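Local coordinates for flagellar motor switch protein FliG (Thermotoga maritima, PDB 5TDY) that probably forms, as part of FliG, a switch complex at the base of the flagellar basal body that contacts the motor components determining rotation direction, at residues K11-L16 with V41-I46. Sequence-based numbering, arbitrary orientation.
Sequences KAAVLL and VEIANI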
ATOM      1  N   LYS B  11       8.315  -6.588  -1.467  1.00 19.09           N
ATOM      2  CA  LYS B  11       7.121  -5.745  -1.429  1.00 18.61           C
ATOM      3  C   LYS B  11       5.880  -6.573  -1.118  1.00 12.82           C
ATOM      4  O   LYS B  11       5.086  -6.212  -0.247  1.00 11.78           O
ATOM      5  CB  LYS B  11       6.944  -4.997  -2.749  1.00 18.53           C
ATOM      6  CG  LYS B  11       7.974  -3.899  -2.973  1.00 23.95           C
ATOM      7  CD  LYS B  11       7.499  -2.918  -4.012  1.00 22.32           C
ATOM      8  CE  LYS B  11       8.212  -3.111  -5.318  1.00 25.85           C
ATOM      9  NZ  LYS B  11       8.182  -1.838  -6.082  1.00 31.73           N
ATOM     10  N   ALA B  12       5.701  -7.696  -1.813  1.00 14.03           N
ATOM     11  CA  ALA B  12       4.538  -8.537  -1.533  1.00 14.64           C
ATOM     12  C   ALA B  12       4.561  -9.050  -0.096  1.00 15.27           C
ATOM     13  O   ALA B  12       3.516  -9.146   0.550  1.00 12.43           O
ATOM     14  CB  ALA B  12       4.474  -9.707  -2.520  1.00 14.72           C
ATOM     15  N   ALA B  13       5.744  -9.393   0.420  1.00 12.58           N
ATOM     16  CA  ALA B  13       5.823  -9.896   1.784  1.00 13.56           C
ATOM     17  C   ALA B  13       5.489  -8.803   2.793  1.00 13.67           C
ATOM     18  O   ALA B  13       4.798  -9.060   3.786  1.00 10.76           O
ATOM     19  CB  ALA B  13       7.212 -10.482   2.053  1.00 12.86           C
ATOM     20  N   VAL B  14       5.972  -7.579   2.556  1.00 11.97           N
ATOM     21  CA  VAL B  14       5.671  -6.472   3.455  1.00 11.63           C
ATOM     22  C   VAL B  14       4.170  -6.202   3.477  1.00 13.89           C
ATOM     23  O   VAL B  14       3.580  -5.965   4.543  1.00 11.41           O
ATOM     24  CB  VAL B  14       6.483  -5.220   3.062  1.00 14.40           C
ATOM     25  CG1 VAL B  14       5.976  -3.971   3.813  1.00 13.91           C
ATOM     26  CG2 VAL B  14       7.988  -5.442   3.336  1.00 15.39           C
ATOM     27  N   LEU B  15       3.515  -6.275   2.313  1.00 10.96           N
ATOM     28  CA  LEU B  15       2.083  -6.004   2.275  1.00 15.14           C
ATOM     29  C   LEU B  15       1.315  -7.040   3.079  1.00 14.96           C
ATOM     30  O   LEU B  15       0.422  -6.692   3.866  1.00 10.99           O
ATOM     31  CB  LEU B  15       1.579  -5.964   0.825  1.00 17.90           C
ATOM     32  CG  LEU B  15       0.122  -5.550   0.570  1.00 17.38           C
ATOM     33  CD1 LEU B  15      -0.064  -4.081   0.902  1.00 15.74           C
ATOM     34  CD2 LEU B  15      -0.257  -5.808  -0.872  1.00 17.72           C
ATOM     35  N   LEU B  16       1.657  -8.323   2.910  1.00 10.82           N
ATOM     36  CA  LEU B  16       0.915  -9.356   3.627  1.00 11.51           C
ATOM     37  C   LEU B  16       1.185  -9.298   5.127  1.00 10.07           C
ATOM     38  O   LEU B  16       0.293  -9.584   5.928  1.00 13.70           O
ATOM     39  CB  LEU B  16       1.243 -10.738   3.059  1.00 12.60           C
ATOM     40  CG  LEU B  16       0.749 -10.936   1.613  1.00 11.19           C
ATOM     41  CD1 LEU B  16       1.338 -12.199   1.035  1.00 14.51           C
ATOM     42  CD2 LEU B  16      -0.794 -10.971   1.556  1.00 10.60           C
ATOM     43  N   VAL B  41       7.634 -18.510   2.252  1.00 15.10           N
ATOM     44  CA  VAL B  41       9.080 -18.518   2.454  1.00 15.98           C
ATOM     45  C   VAL B  41       9.626 -17.094   2.473  1.00 17.13           C
ATOM     46  O   VAL B  41      10.507 -16.764   3.277  1.00 16.16           O
ATOM     47  CB  VAL B  41       9.771 -19.384   1.378  1.00 21.07           C
ATOM     48  CG1 VAL B  41      11.263 -19.086   1.323  1.00 21.17           C
ATOM     49  CG2 VAL B  41       9.552 -20.878   1.675  1.00 22.62           C
ATOM     50  N   GLU B  42       9.130 -16.225   1.587  1.00 18.01           N
ATOM     51  CA  GLU B  42       9.559 -14.829   1.635  1.00 18.29           C
ATOM     52  C   GLU B  42       9.100 -14.159   2.923  1.00 15.94           C
ATOM     53  O   GLU B  42       9.843 -13.375   3.524  1.00 14.41           O
ATOM     54  CB  GLU B  42       9.028 -14.054   0.427  1.00 20.98           C
ATOM     55  CG  GLU B  42       9.804 -14.300  -0.850  1.00 32.87           C
ATOM     56  CD  GLU B  42      11.201 -13.693  -0.821  1.00 33.58           C
ATOM     57  OE1 GLU B  42      11.338 -12.500  -0.437  1.00 32.66           O
ATOM     58  OE2 GLU B  42      12.157 -14.427  -1.167  1.00 43.50           O
ATOM     59  N   ILE B  43       7.864 -14.424   3.345  1.00 14.59           N
ATOM     60  CA  ILE B  43       7.393 -13.856   4.605  1.00 13.10           C
ATOM     61  C   ILE B  43       8.238 -14.353   5.769  1.00 14.14           C
ATOM     62  O   ILE B  43       8.593 -13.581   6.669  1.00 14.00           O
ATOM     63  CB  ILE B  43       5.900 -14.175   4.801  1.00 13.89           C
ATOM     64  CG1 ILE B  43       5.104 -13.495   3.673  1.00 12.41           C
ATOM     65  CG2 ILE B  43       5.426 -13.719   6.195  1.00 10.87           C
ATOM     66  CD1 ILE B  43       3.653 -13.901   3.645  1.00 15.53           C
ATOM     67  N   ALA B  44       8.604 -15.643   5.756  1.00 12.38           N
ATOM     68  CA  ALA B  44       9.276 -16.235   6.911  1.00 14.78           C
ATOM     69  C   ALA B  44      10.647 -15.625   7.134  1.00 13.58           C
ATOM     70  O   ALA B  44      11.087 -15.495   8.279  1.00 15.68           O
ATOM     71  CB  ALA B  44       9.398 -17.751   6.743  1.00 13.51           C
ATOM     72  N   ASN B  45      11.307 -15.207   6.058  1.00 17.47           N
ATOM     73  CA  ASN B  45      12.635 -14.620   6.105  1.00 16.91           C
ATOM     74  C   ASN B  45      12.613 -13.105   5.929  1.00 21.94           C
ATOM     75  O   ASN B  45      13.618 -12.532   5.505  1.00 18.09           O
ATOM     76  CB  ASN B  45      13.513 -15.261   5.029  1.00 18.50           C
ATOM     77  CG  ASN B  45      13.707 -16.742   5.257  1.00 24.90           C
ATOM     78  OD1 ASN B  45      14.400 -17.148   6.192  1.00 28.71           O
ATOM     79  ND2 ASN B  45      13.074 -17.562   4.424  1.00 20.62           N
ATOM     80  N   ILE B  46      11.493 -12.445   6.243  1.00 18.60           N
ATOM     81  CA  ILE B  46      11.378 -11.019   5.961  1.00 17.88           C
ATOM     82  C   ILE B  46      12.204 -10.195   6.940  1.00 19.59           C
ATOM     83  O   ILE B  46      12.658  -9.093   6.605  1.00 18.74           O
ATOM     84  CB  ILE B  46       9.900 -10.582   5.956  1.00 14.45           C
ATOM     85  CG1 ILE B  46       9.743  -9.207   5.301  1.00 18.20           C
ATOM     86  CG2 ILE B  46       9.334 -10.528   7.355  1.00 17.36           C
ATOM     87  CD1 ILE B  46       8.289  -8.729   5.260  1.00 16.56           C
TER
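The methyl of A13 points at the end of helix 33-44 and is received between two isoleucines: CB of A13 lies 4.0 Å from CG1 of I43 and 3.8 Å from CD1 of I46. Alanine suits this place because the backbones come close, with CA of A13 and CA of I43 only 5.1 Å apart. I46 carries its CG1 anti to the backbone N (chi1 -165°), and its long extended branch lays CD1 on the backbone of helix 8-19, 3.7 Å from C of A13, while the same methyl meets CG2 of V14. The CG1-CD1 arm of I43 is long enough to span from A13 to L16, its CD1 3.9 Å from CD1 of L16, the two side chains crossing at about a right angle; branched L16 also packs on A24 and V27 of helix 21-28. With only a methyl left at I43, as in an alanine, L16 would probably lose this partner and a gap open beside A13. Behind these contacts, N45 gives its ND2 to O of V41 (2.9 Å), whose opposite face takes N45 N. V17 touches both isoleucines, and NH1 of R10 hydrogen-bonds to O of I46. Apolar packing thus joins helix 8-19 to the last turn of helix 33-44 and I46 just beyond, within the all-helical N-terminal domain of FliG.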